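Local coordinates for oligopeptide ABC transporter OppAIV (Borrelia burgdorferi B31, PDB 4GL8), which probably binds oligopeptides outside the cytoplasmic membrane and hands them to an ABC transporter for uptake, at residues F311-K316 and P491-N496; P329-T334 and S344-F349; K307-A312 and L397-Q402. All coordinates share one frame; numbering follows the deposited sequence.

Interaction 1 (F311-K316 and P491-N496); sequences FAIDRK and PAVFLN
At the junction of helix 303-311 and helix 315-323, where the turn packs against strand 492-504, Arg-315 reaches over to the backbone of Phe-494. Its guanidinium meets Phe-494 O side-on: NE donates at 2.8 Å from Phe-494 O with an N-H...O angle of 152°, and NH2 donates to the same oxygen at 3.0 Å. The carbonyl oxygen lies 7° out of the guanidinium plane, so it sits at the guanidinium edge, essentially in its plane; NE approaches in the carbonyl plane, whereas NH2 is tilted from it. Arg-315 CG stands anti to its own carbonyl carbon (chi1 -74°), and the chain then runs extended to NE, carrying the planar group across to the strand. Its CG passes 3.8 Å from Leu-495 O on the way. A third nitrogen, NH1, has two further backbone acceptors outside the two segments, which should further limit rotation of the group.

Strand 492-504 pairs antiparallel with strand 287-293 in this family 5 solute-binding protein; Leu-495 and Asn-496 both face Ser-289 in a classic beta bulge. Beside the polar grip, apolar branches meet. Ile-313 CG2 lies 4.0 Å from Leu-495 CD2, the two side chains crossing at about a right angle, and Ile-313 CG1 is 4.2 Å from Val-493 CG1. That same Val-493 methyl comes obliquely to the guanidinium, 4.0 Å from Arg-315 NH2. Between the isoleucine and the arginine in sequence, Asp-314 occupies the N-cap position of helix 315-323, and its OD2 also bonds to Thr-317 OG1.

Interaction 2 (P329-T334 and S344-F349); sequences PTRRAT and SNLSLF
Arg-331 carries the contact through a hydrogen bond from its NH1 to Ser-347 O, 2.9 Å long with an N-H...O angle of 158°. The donor lies in the carbonyl plane on a lone pair, and the oxygen is in the guanidinium plane. Bends at chi2 (-90°) and chi3 (-54°) turn the guanidinium so that NH1 points at Ser-347 O. Leu-346 covers one guanidinium face, its CB 3.7 Å from Arg-331 NH1. Farther along, Leu-348 lays its two methyls against 329-330: CD2 is 3.8 Å from Thr-330 CA, and CD1 is 4.2 Å from Pro-329 CB.

In the next shell, a water accepts from Arg-331 N at 2.8 Å and makes a weak bond to Ser-344 OG. Ile-486 O takes Arg-331 NH2, tying the guanidinium to helix 471-489. The polar end of Arg-332 looks mainly outside the two segments, NH1 to Asp-336 OD1 and NE to Glu-482 OE1 as salt bridges, while NH2 donates to Thr-334 OG1. Thr-330 OG1 accepts from Arg-332 N, and Ser-347 OG from Phe-349 N. The arrangement is an irregular loop between strand 328-329 and helix 351-361, its two limbs joined by an arginine-to-carbonyl hydrogen bond, with an ST turn in each.

Interaction 3 (K307-A312 and L397-Q402); sequences KALSFA and LNINVQ
Apolar contacts join Leu-397, at the C-terminal end of helix 380-397, to helix 303-311 and the residue that follows it, Ala-312. Ala-312 CB sits 3.5 Å from Leu-397 CG and equally close to CD1, so the alanine methyl abuts the branch point of the leucine. CD1 also packs against the preceding turn, with Ala-308 CB and Leu-309 CD2 each 4.2 Å from Leu-397 CD1. A second apolar pair lies beyond it: Leu-309 CD2 and Ile-399 CD1 approach to 3.6 Å, their side chains crossing at about a right angle. The isoleucine gets there with CG1 placed between its backbone N and carbonyl carbon (chi1 71°).

The fold element is a helix-to-strand connection: Asn-398 leaves helical geometry with a positive phi of 55°, and the chain continues into strand 401-406, which runs parallel to strand 372-377. Ala-354 of helix 351-361 touches both Ala-312 and Leu-397.

Polar interactions do not cross between the two segments. Leu-397 CD1 rests 3.6 Å from Ala-308 O as a packing contact; that oxygen accepts the helical bond from Ala-312 N, at 2.9 Å. Helix 380-397 supplies polar ties of its own, from Asn-396 ND2 to Ala-312 O and from Trp-393 NE1 to Leu-309 O.

In the fold
Interactions 1 and 3 start from the same part of the chain, sharing Phe-311 and Ala-312, and their centres lie 10 Å apart. Arg-315 NH1 connects them through Ser-310 O at 2.9 Å, and reaches interaction 2 through Leu-348 O at the same distance. Interactions 1 and 2, with centres 8 Å apart, also meet by a probable backbone hydrogen bond from Thr-330 N to Leu-495 O, 3.1 Å. Interactions 2 and 3 are farther apart, about 17 Å between centres, yet the Phe-311 ring, on a segment of interaction 3, touches interaction 2: its CZ is 3.7 Å from Arg-331 NH1. All three lie on one side of the chain's centre, their own centres about 20, 21 and 27 Å from it.

Interaction 1 (F311-K316 and P491-N496)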
ATOM      1  N   PHE A 311      -4.827 -24.642   3.289  1.00 20.76           N
ATOM      2  CA  PHE A 311      -3.968 -25.831   3.222  1.00 22.85           C
ATOM      3  C   PHE A 311      -3.974 -26.534   1.853  1.00 23.05           C
ATOM      4  O   PHE A 311      -3.045 -27.273   1.553  1.00 23.10           O
ATOM      5  CB  PHE A 311      -4.376 -26.855   4.278  1.00 24.25           C
ATOM      6  CG  PHE A 311      -3.778 -26.617   5.616  1.00 26.30           C
ATOM      7  CD1 PHE A 311      -4.490 -25.980   6.609  1.00 27.49           C
ATOM      8  CD2 PHE A 311      -2.518 -27.059   5.906  1.00 29.16           C
ATOM      9  CE1 PHE A 311      -3.942 -25.762   7.858  1.00 28.64           C
ATOM     10  CE2 PHE A 311      -1.962 -26.843   7.159  1.00 30.44           C
ATOM     11  CZ  PHE A 311      -2.683 -26.200   8.136  1.00 29.37           C
ATOM     12  N   ALA A 312      -5.011 -26.318   1.044  1.00 22.56           N
ATOM     13  CA  ALA A 312      -5.096 -26.918  -0.286  1.00 23.55           C
ATOM     14  C   ALA A 312      -4.228 -26.236  -1.359  1.00 24.03           C
ATOM     15  O   ALA A 312      -4.166 -26.730  -2.495  1.00 25.38           O
ATOM     16  CB  ALA A 312      -6.538 -26.937  -0.743  1.00 23.79           C
ATOM     17  N   ILE A 313      -3.562 -25.119  -1.038  1.00 23.19           N
ATOM     18  CA  ILE A 313      -2.686 -24.441  -2.018  1.00 22.81           C
ATOM     19  C   ILE A 313      -1.212 -24.824  -1.867  1.00 22.74           C
ATOM     20  O   ILE A 313      -0.622 -24.637  -0.812  1.00 21.91           O
ATOM     21  CB  ILE A 313      -2.696 -22.918  -1.853  1.00 22.54           C
ATOM     22  CG1 ILE A 313      -4.131 -22.318  -1.836  1.00 22.95           C
ATOM     23  CG2 ILE A 313      -1.801 -22.267  -2.898  1.00 23.06           C
ATOM     24  CD1 ILE A 313      -4.891 -22.492  -3.110  1.00 23.41           C
ATOM     25  N   ASP A 314      -0.587 -25.285  -2.943  1.00 23.66           N
ATOM     26  CA  ASP A 314       0.850 -25.581  -2.916  1.00 24.71           C
ATOM     27  C   ASP A 314       1.647 -24.274  -3.130  1.00 23.90           C
ATOM     28  O   ASP A 314       1.904 -23.889  -4.275  1.00 24.37           O
ATOM     29  CB  ASP A 314       1.174 -26.612  -4.006  1.00 26.37           C
ATOM     30  CG  ASP A 314       2.643 -26.997  -4.044  1.00 28.09           C
ATOM     31  OD1 ASP A 314       3.441 -26.549  -3.183  1.00 28.56           O
ATOM     32  OD2 ASP A 314       2.993 -27.760  -4.957  1.00 29.58           O
ATOM     33  N   ARG A 315       2.037 -23.625  -2.028  1.00 22.73           N
ATOM     34  CA  ARG A 315       2.673 -22.305  -2.044  1.00 21.64           C
ATOM     35  C   ARG A 315       4.027 -22.271  -2.707  1.00 22.63           C
ATOM     36  O   ARG A 315       4.337 -21.308  -3.396  1.00 22.05           O
ATOM     37  CB  ARG A 315       2.838 -21.762  -0.609  1.00 20.99           C
ATOM     38  CG  ARG A 315       1.524 -21.291  -0.005  1.00 19.94           C
ATOM     39  CD  ARG A 315       1.577 -21.129   1.506  1.00 19.60           C
ATOM     40  NE  ARG A 315       0.285 -20.658   2.016  1.00 18.76           N
ATOM     41  CZ  ARG A 315      -0.781 -21.427   2.203  1.00 18.27           C
ATOM     42  NH1 ARG A 315      -0.730 -22.727   1.954  1.00 18.95           N
ATOM     43  NH2 ARG A 315      -1.895 -20.887   2.653  1.00 17.34           N
ATOM     44  N   LYS A 316       4.842 -23.285  -2.461  1.00 24.13           N
ATOM     45  CA  LYS A 316       6.165 -23.400  -3.082  1.00 26.40           C
ATOM     46  C   LYS A 316       6.062 -23.483  -4.608  1.00 27.68           C
ATOM     47  O   LYS A 316       6.816 -22.823  -5.327  1.00 28.62           O
ATOM     48  CB  LYS A 316       6.929 -24.615  -2.555  1.00 27.38           C
ATOM     49  N   PRO A 491      -8.607 -15.881   8.599  1.00 18.17           N
ATOM     50  CA  PRO A 491      -9.459 -14.941   7.873  1.00 17.88           C
ATOM     51  C   PRO A 491      -9.100 -14.792   6.404  1.00 18.02           C
ATOM     52  O   PRO A 491      -9.939 -14.406   5.584  1.00 18.73           O
ATOM     53  CB  PRO A 491      -9.214 -13.591   8.594  1.00 17.12           C
ATOM     54  CG  PRO A 491      -7.901 -13.735   9.253  1.00 17.05           C
ATOM     55  CD  PRO A 491      -7.790 -15.206   9.623  1.00 17.68           C
ATOM     56  N   ALA A 492      -7.850 -15.082   6.070  1.00 18.00           N
ATOM     57  CA  ALA A 492      -7.418 -15.047   4.706  1.00 17.79           C
ATOM     58  C   ALA A 492      -6.520 -16.257   4.413  1.00 18.28           C
ATOM     59  O   ALA A 492      -6.009 -16.928   5.309  1.00 17.86           O
ATOM     60  CB  ALA A 492      -6.676 -13.740   4.451  1.00 17.07           C
ATOM     61  N   VAL A 493      -6.370 -16.529   3.133  1.00 18.89           N
ATOM     62  CA  VAL A 493      -5.404 -17.479   2.626  1.00 19.35           C
ATOM     63  C   VAL A 493      -4.134 -16.695   2.338  1.00 19.23           C
ATOM     64  O   VAL A 493      -4.033 -16.009   1.343  1.00 19.43           O
ATOM     65  CB  VAL A 493      -5.946 -18.160   1.370  1.00 19.71           C
ATOM     66  CG1 VAL A 493      -4.942 -19.145   0.812  1.00 20.25           C
ATOM     67  CG2 VAL A 493      -7.263 -18.841   1.703  1.00 20.49           C
ATOM     68  N   PHE A 494      -3.189 -16.746   3.265  1.00 20.28           N
ATOM     69  CA  PHE A 494      -1.924 -16.047   3.120  1.00 20.48           C
ATOM     70  C   PHE A 494      -1.002 -16.880   2.237  1.00 21.09           C
ATOM     71  O   PHE A 494      -0.824 -18.088   2.462  1.00 21.91           O
ATOM     72  CB  PHE A 494      -1.289 -15.811   4.492  1.00 20.59           C
ATOM     73  CG  PHE A 494      -2.123 -14.951   5.394  1.00 20.17           C
ATOM     74  CD1 PHE A 494      -2.120 -13.586   5.252  1.00 19.63           C
ATOM     75  CD2 PHE A 494      -2.923 -15.515   6.374  1.00 20.71           C
ATOM     76  CE1 PHE A 494      -2.899 -12.790   6.086  1.00 19.96           C
ATOM     77  CE2 PHE A 494      -3.690 -14.734   7.219  1.00 20.30           C
ATOM     78  CZ  PHE A 494      -3.700 -13.369   7.066  1.00 19.98           C
ATOM     79  N   LEU A 495      -0.393 -16.222   1.264  1.00 20.59           N
ATOM     80  CA  LEU A 495       0.315 -16.911   0.202  1.00 21.54           C
ATOM     81  C   LEU A 495       1.822 -16.678   0.140  1.00 21.96           C
ATOM     82  O   LEU A 495       2.597 -17.626   0.090  1.00 22.24           O
ATOM     83  CB  LEU A 495      -0.300 -16.523  -1.148  1.00 21.41           C
ATOM     84  CG  LEU A 495      -1.726 -17.038  -1.386  1.00 21.50           C
ATOM     85  CD1 LEU A 495      -2.325 -16.406  -2.621  1.00 21.45           C
ATOM     86  CD2 LEU A 495      -1.735 -18.533  -1.534  1.00 22.61           C
ATOM     87  N   ASN A 496       2.252 -15.428   0.075  1.00 22.29           N
ATOM     88  CA  ASN A 496       3.684 -15.182   0.030  1.00 23.59           C
ATOM     89  C   ASN A 496       4.033 -13.761   0.387  1.00 22.66           C
ATOM     90  O   ASN A 496       3.154 -12.902   0.535  1.00 22.22           O
ATOM     91  CB  ASN A 496       4.266 -15.534  -1.339  1.00 24.84           C
ATOM     92  CG  ASN A 496       3.567 -14.812  -2.464  1.00 26.13           C
ATOM     93  OD1 ASN A 496       3.670 -13.596  -2.592  1.00 25.99           O
ATOM     94  ND2 ASN A 496       2.836 -15.566  -3.286  1.00 26.88           N
TER

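Interaction 2 (P329-T334 and S344-F349)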
ATOM      1  N   PRO A 329       7.365 -18.097  -0.344  1.00 24.56           N
ATOM      2  CA  PRO A 329       6.104 -18.734   0.052  1.00 23.50           C
ATOM      3  C   PRO A 329       5.952 -18.748   1.571  1.00 22.94           C
ATOM      4  O   PRO A 329       6.917 -18.970   2.262  1.00 24.14           O
ATOM      5  CB  PRO A 329       6.229 -20.146  -0.536  1.00 24.28           C
ATOM      6  CG  PRO A 329       7.688 -20.389  -0.631  1.00 26.02           C
ATOM      7  CD  PRO A 329       8.363 -19.066  -0.836  1.00 25.77           C
ATOM      8  N   THR A 330       4.759 -18.467   2.085  1.00 22.14           N
ATOM      9  CA  THR A 330       4.573 -18.284   3.534  1.00 22.05           C
ATOM     10  C   THR A 330       3.119 -18.475   4.017  1.00 20.82           C
ATOM     11  O   THR A 330       2.167 -18.298   3.271  1.00 20.31           O
ATOM     12  CB  THR A 330       5.091 -16.901   4.035  1.00 21.96           C
ATOM     13  OG1 THR A 330       5.309 -16.944   5.439  1.00 21.55           O
ATOM     14  CG2 THR A 330       4.085 -15.794   3.769  1.00 21.52           C
ATOM     15  N   ARG A 331       2.986 -18.846   5.285  1.00 20.95           N
ATOM     16  CA  ARG A 331       1.722 -18.843   5.982  1.00 20.11           C
ATOM     17  C   ARG A 331       1.590 -17.562   6.812  1.00 20.00           C
ATOM     18  O   ARG A 331       0.533 -17.309   7.407  1.00 18.90           O
ATOM     19  CB  ARG A 331       1.641 -20.056   6.878  1.00 20.82           C
ATOM     20  CG  ARG A 331       1.464 -21.356   6.115  1.00 21.11           C
ATOM     21  CD  ARG A 331      -0.007 -21.651   5.917  1.00 20.59           C
ATOM     22  NE  ARG A 331      -0.715 -21.625   7.191  1.00 20.46           N
ATOM     23  CZ  ARG A 331      -0.644 -22.589   8.117  1.00 20.98           C
ATOM     24  NH1 ARG A 331       0.058 -23.685   7.912  1.00 21.54           N
ATOM     25  NH2 ARG A 331      -1.308 -22.449   9.254  1.00 20.98           N
ATOM     26  N   ARG A 332       2.667 -16.765   6.836  1.00 20.37           N
ATOM     27  CA  ARG A 332       2.718 -15.518   7.594  1.00 20.18           C
ATOM     28  C   ARG A 332       1.884 -14.413   6.986  1.00 19.35           C
ATOM     29  O   ARG A 332       1.672 -14.357   5.767  1.00 19.01           O
ATOM     30  CB  ARG A 332       4.164 -14.994   7.748  1.00 20.85           C
ATOM     31  CG  ARG A 332       5.103 -15.857   8.615  1.00 21.61           C
ATOM     32  CD  ARG A 332       5.100 -15.481  10.091  1.00 21.84           C
ATOM     33  NE  ARG A 332       5.404 -14.067  10.233  1.00 21.78           N
ATOM     34  CZ  ARG A 332       6.621 -13.525  10.263  1.00 22.68           C
ATOM     35  NH1 ARG A 332       7.720 -14.266  10.255  1.00 23.58           N
ATOM     36  NH2 ARG A 332       6.742 -12.209  10.347  1.00 22.65           N
ATOM     37  N   ALA A 333       1.441 -13.516   7.866  1.00 19.11           N
ATOM     38  CA  ALA A 333       0.676 -12.322   7.492  1.00 18.16           C
ATOM     39  C   ALA A 333       1.537 -11.056   7.369  1.00 18.37           C
ATOM     40  O   ALA A 333       1.090 -10.043   6.847  1.00 17.97           O
ATOM     41  CB  ALA A 333      -0.413 -12.100   8.532  1.00 18.23           C
ATOM     42  N   THR A 334       2.745 -11.079   7.919  1.00 19.34           N
ATOM     43  CA  THR A 334       3.628  -9.914   7.865  1.00 19.80           C
ATOM     44  C   THR A 334       4.988 -10.313   7.301  1.00 20.16           C
ATOM     45  O   THR A 334       5.409 -11.443   7.453  1.00 19.64           O
ATOM     46  CB  THR A 334       3.887  -9.319   9.259  1.00 20.66           C
ATOM     47  OG1 THR A 334       4.766 -10.180   9.970  1.00 21.62           O
ATOM     48  CG2 THR A 334       2.587  -9.171  10.078  1.00 20.43           C
ATOM     49  N   SER A 344       8.330 -19.457  11.489  1.00 49.63           N
ATOM     50  CA  SER A 344       7.191 -20.289  11.879  1.00 48.74           C
ATOM     51  C   SER A 344       7.462 -21.712  11.358  1.00 48.16           C
ATOM     52  O   SER A 344       8.054 -21.892  10.280  1.00 46.75           O
ATOM     53  CB  SER A 344       5.870 -19.716  11.369  1.00 47.58           C
ATOM     54  OG  SER A 344       5.812 -19.685   9.952  1.00 48.50           O
ATOM     55  N   ASN A 345       7.060 -22.718  12.133  1.00 47.27           N
ATOM     56  CA  ASN A 345       7.218 -24.116  11.715  1.00 46.89           C
ATOM     57  C   ASN A 345       6.088 -24.577  10.784  1.00 42.95           C
ATOM     58  O   ASN A 345       5.941 -25.771  10.545  1.00 46.35           O
ATOM     59  CB  ASN A 345       7.267 -25.033  12.949  1.00 48.73           C
ATOM     60  N   LEU A 346       5.309 -23.637  10.246  1.00 38.30           N
ATOM     61  CA  LEU A 346       3.977 -23.939   9.718  1.00 34.35           C
ATOM     62  C   LEU A 346       3.996 -24.582   8.332  1.00 32.09           C
ATOM     63  O   LEU A 346       4.746 -24.183   7.453  1.00 31.53           O
ATOM     64  CB  LEU A 346       3.100 -22.677   9.694  1.00 32.00           C
ATOM     65  CG  LEU A 346       2.822 -22.044  11.064  1.00 32.43           C
ATOM     66  CD1 LEU A 346       2.153 -20.683  10.932  1.00 30.81           C
ATOM     67  CD2 LEU A 346       1.988 -22.965  11.941  1.00 32.51           C
ATOM     68  N   SER A 347       3.131 -25.559   8.131  1.00 30.72           N
ATOM     69  CA  SER A 347       3.109 -26.274   6.854  1.00 30.54           C
ATOM     70  C   SER A 347       2.680 -25.341   5.690  1.00 27.45           C
ATOM     71  O   SER A 347       1.701 -24.628   5.773  1.00 25.43           O
ATOM     72  CB  SER A 347       2.208 -27.509   6.946  1.00 30.68           C
ATOM     73  OG  SER A 347       1.893 -27.979   5.638  1.00 31.98           O
ATOM     74  N   LEU A 348       3.437 -25.364   4.605  1.00 27.29           N
ATOM     75  CA  LEU A 348       3.131 -24.529   3.448  1.00 26.25           C
ATOM     76  C   LEU A 348       2.044 -25.120   2.567  1.00 25.19           C
ATOM     77  O   LEU A 348       1.541 -24.436   1.686  1.00 24.49           O
ATOM     78  CB  LEU A 348       4.384 -24.281   2.615  1.00 27.91           C
ATOM     79  CG  LEU A 348       5.451 -23.388   3.261  1.00 28.83           C
ATOM     80  CD1 LEU A 348       6.613 -23.167   2.294  1.00 29.89           C
ATOM     81  CD2 LEU A 348       4.844 -22.060   3.651  1.00 28.45           C
ATOM     82  N   PHE A 349       1.678 -26.374   2.810  1.00 24.93           N
ATOM     83  CA  PHE A 349       0.818 -27.109   1.906  1.00 24.91           C
ATOM     84  C   PHE A 349       0.473 -28.456   2.513  1.00 25.77           C
ATOM     85  O   PHE A 349       1.392 -29.186   2.893  1.00 27.43           O
ATOM     86  CB  PHE A 349       1.569 -27.305   0.569  1.00 25.54           C
ATOM     87  CG  PHE A 349       0.880 -28.214  -0.412  1.00 25.54           C
ATOM     88  CD1 PHE A 349       1.597 -29.214  -1.070  1.00 27.23           C
ATOM     89  CD2 PHE A 349      -0.446 -28.067  -0.685  1.00 24.21           C
ATOM     90  CE1 PHE A 349       0.971 -30.048  -1.987  1.00 28.35           C
ATOM     91  CE2 PHE A 349      -1.091 -28.875  -1.597  1.00 25.21           C
ATOM     92  CZ  PHE A 349      -0.394 -29.882  -2.252  1.00 27.36           C
TER
HETATM   93  O   HOH W   1       5.395 -19.602   6.555  1.00 24.29           O

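Interaction 3 (K307-A312 and L397-Q402)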
ATOM      1  N   LYS A 307      -9.742 -22.975   6.425  1.00 21.51           N
ATOM      2  CA  LYS A 307      -8.493 -23.728   6.645  1.00 22.89           C
ATOM      3  C   LYS A 307      -8.174 -24.667   5.458  1.00 22.60           C
ATOM      4  O   LYS A 307      -7.044 -24.721   4.981  1.00 22.53           O
ATOM      5  CB  LYS A 307      -8.666 -24.539   7.925  1.00 25.09           C
ATOM      6  CG  LYS A 307      -7.410 -24.940   8.626  1.00 27.71           C
ATOM      7  CD  LYS A 307      -7.671 -25.318  10.094  1.00 29.76           C
ATOM      8  CE  LYS A 307      -6.458 -26.132  10.572  1.00 32.51           C
ATOM      9  NZ  LYS A 307      -6.439 -26.568  12.004  1.00 34.28           N
ATOM     10  N   ALA A 308      -9.191 -25.402   5.015  1.00 22.14           N
ATOM     11  CA  ALA A 308      -9.135 -26.252   3.815  1.00 22.43           C
ATOM     12  C   ALA A 308      -8.644 -25.499   2.597  1.00 21.53           C
ATOM     13  O   ALA A 308      -7.775 -25.971   1.916  1.00 21.58           O
ATOM     14  CB  ALA A 308     -10.486 -26.871   3.526  1.00 22.24           C
ATOM     15  N   LEU A 309      -9.202 -24.329   2.334  1.00 20.76           N
ATOM     16  CA  LEU A 309      -8.759 -23.532   1.197  1.00 20.48           C
ATOM     17  C   LEU A 309      -7.291 -23.164   1.370  1.00 21.14           C
ATOM     18  O   LEU A 309      -6.514 -23.216   0.425  1.00 22.22           O
ATOM     19  CB  LEU A 309      -9.599 -22.255   1.052  1.00 19.95           C
ATOM     20  CG  LEU A 309     -11.118 -22.427   0.865  1.00 20.01           C
ATOM     21  CD1 LEU A 309     -11.815 -21.079   0.947  1.00 19.74           C
ATOM     22  CD2 LEU A 309     -11.481 -23.157  -0.423  1.00 20.46           C
ATOM     23  N   SER A 310      -6.892 -22.804   2.578  1.00 21.75           N
ATOM     24  CA  SER A 310      -5.519 -22.362   2.823  1.00 22.37           C
ATOM     25  C   SER A 310      -4.515 -23.512   2.689  1.00 23.74           C
ATOM     26  O   SER A 310      -3.506 -23.380   2.035  1.00 23.80           O
ATOM     27  CB  SER A 310      -5.396 -21.690   4.196  1.00 21.84           C
ATOM     28  OG  SER A 310      -4.056 -21.285   4.431  1.00 21.54           O
ATOM     29  N   PHE A 311      -4.827 -24.642   3.289  1.00 20.76           N
ATOM     30  CA  PHE A 311      -3.968 -25.831   3.222  1.00 22.85           C
ATOM     31  C   PHE A 311      -3.974 -26.534   1.853  1.00 23.05           C
ATOM     32  O   PHE A 311      -3.045 -27.273   1.553  1.00 23.10           O
ATOM     33  CB  PHE A 311      -4.376 -26.855   4.278  1.00 24.25           C
ATOM     34  CG  PHE A 311      -3.778 -26.617   5.616  1.00 26.30           C
ATOM     35  CD1 PHE A 311      -4.490 -25.980   6.609  1.00 27.49           C
ATOM     36  CD2 PHE A 311      -2.518 -27.059   5.906  1.00 29.16           C
ATOM     37  CE1 PHE A 311      -3.942 -25.762   7.858  1.00 28.64           C
ATOM     38  CE2 PHE A 311      -1.962 -26.843   7.159  1.00 30.44           C
ATOM     39  CZ  PHE A 311      -2.683 -26.200   8.136  1.00 29.37           C
ATOM     40  N   ALA A 312      -5.011 -26.318   1.044  1.00 22.56           N
ATOM     41  CA  ALA A 312      -5.096 -26.918  -0.286  1.00 23.55           C
ATOM     42  C   ALA A 312      -4.228 -26.236  -1.359  1.00 24.03           C
ATOM     43  O   ALA A 312      -4.166 -26.730  -2.495  1.00 25.38           O
ATOM     44  CB  ALA A 312      -6.538 -26.937  -0.743  1.00 23.79           C
ATOM     45  N   LEU A 397      -9.282 -30.364  -3.670  1.00 25.15           N
ATOM     46  CA  LEU A 397     -10.508 -30.319  -2.896  1.00 24.33           C
ATOM     47  C   LEU A 397     -11.732 -30.725  -3.716  1.00 24.73           C
ATOM     48  O   LEU A 397     -12.782 -30.983  -3.142  1.00 24.11           O
ATOM     49  CB  LEU A 397     -10.669 -28.907  -2.308  1.00 23.58           C
ATOM     50  CG  LEU A 397      -9.682 -28.453  -1.214  1.00 23.32           C
ATOM     51  CD1 LEU A 397     -10.060 -27.083  -0.683  1.00 22.37           C
ATOM     52  CD2 LEU A 397      -9.671 -29.433  -0.051  1.00 24.08           C
ATOM     53  N   ASN A 398     -11.585 -30.823  -5.049  1.00 26.10           N
ATOM     54  CA  ASN A 398     -12.712 -31.043  -5.956  1.00 26.31           C
ATOM     55  C   ASN A 398     -13.814 -30.002  -5.789  1.00 26.55           C
ATOM     56  O   ASN A 398     -14.995 -30.322  -5.866  1.00 26.24           O
ATOM     57  CB  ASN A 398     -13.300 -32.455  -5.788  1.00 27.45           C
ATOM     58  CG  ASN A 398     -14.158 -32.858  -6.975  1.00 28.98           C
ATOM     59  OD1 ASN A 398     -13.936 -32.380  -8.079  1.00 29.72           O
ATOM     60  ND2 ASN A 398     -15.149 -33.711  -6.752  1.00 29.49           N
ATOM     61  N   ILE A 399     -13.427 -28.749  -5.560  1.00 26.33           N
ATOM     62  CA  ILE A 399     -14.390 -27.647  -5.642  1.00 26.67           C
ATOM     63  C   ILE A 399     -14.100 -26.761  -6.846  1.00 27.22           C
ATOM     64  O   ILE A 399     -12.925 -26.642  -7.261  1.00 26.41           O
ATOM     65  CB  ILE A 399     -14.409 -26.805  -4.364  1.00 26.19           C
ATOM     66  CG1 ILE A 399     -13.152 -25.983  -4.219  1.00 25.75           C
ATOM     67  CG2 ILE A 399     -14.558 -27.701  -3.137  1.00 26.49           C
ATOM     68  CD1 ILE A 399     -13.046 -25.352  -2.863  1.00 26.69           C
ATOM     69  N   ASN A 400     -15.172 -26.137  -7.369  1.00 27.17           N
ATOM     70  CA  ASN A 400     -15.125 -25.254  -8.541  1.00 27.37           C
ATOM     71  C   ASN A 400     -15.377 -23.786  -8.197  1.00 27.05           C
ATOM     72  O   ASN A 400     -16.357 -23.440  -7.521  1.00 26.85           O
ATOM     73  CB  ASN A 400     -16.205 -25.658  -9.521  1.00 28.78           C
ATOM     74  CG  ASN A 400     -16.101 -27.102  -9.921  1.00 30.23           C
ATOM     75  OD1 ASN A 400     -15.209 -27.487 -10.673  1.00 33.29           O
ATOM     76  ND2 ASN A 400     -17.011 -27.910  -9.426  1.00 31.32           N
ATOM     77  N   VAL A 401     -14.511 -22.921  -8.689  1.00 25.49           N
ATOM     78  CA  VAL A 401     -14.714 -21.503  -8.531  1.00 25.01           C
ATOM     79  C   VAL A 401     -14.739 -20.870  -9.913  1.00 26.00           C
ATOM     80  O   VAL A 401     -14.227 -21.446 -10.868  1.00 24.36           O
ATOM     81  CB  VAL A 401     -13.607 -20.853  -7.681  1.00 24.21           C
ATOM     82  CG1 VAL A 401     -13.657 -21.372  -6.250  1.00 23.91           C
ATOM     83  CG2 VAL A 401     -12.219 -21.064  -8.294  1.00 23.80           C
ATOM     84  N   GLN A 402     -15.337 -19.687 -10.010  1.00 26.60           N
ATOM     85  CA  GLN A 402     -15.341 -18.933 -11.269  1.00 27.73           C
ATOM     86  C   GLN A 402     -14.506 -17.679 -11.099  1.00 26.18           C
ATOM     87  O   GLN A 402     -14.562 -17.039 -10.054  1.00 24.85           O
ATOM     88  CB  GLN A 402     -16.772 -18.602 -11.699  1.00 29.60           C
ATOM     89  CG  GLN A 402     -17.379 -19.732 -12.511  1.00 33.04           C
ATOM     90  CD  GLN A 402     -18.745 -19.427 -13.064  1.00 35.18           C
ATOM     91  OE1 GLN A 402     -19.392 -18.438 -12.693  1.00 38.96           O
ATOM     92  NE2 GLN A 402     -19.203 -20.281 -13.941  1.00 35.67           N
TER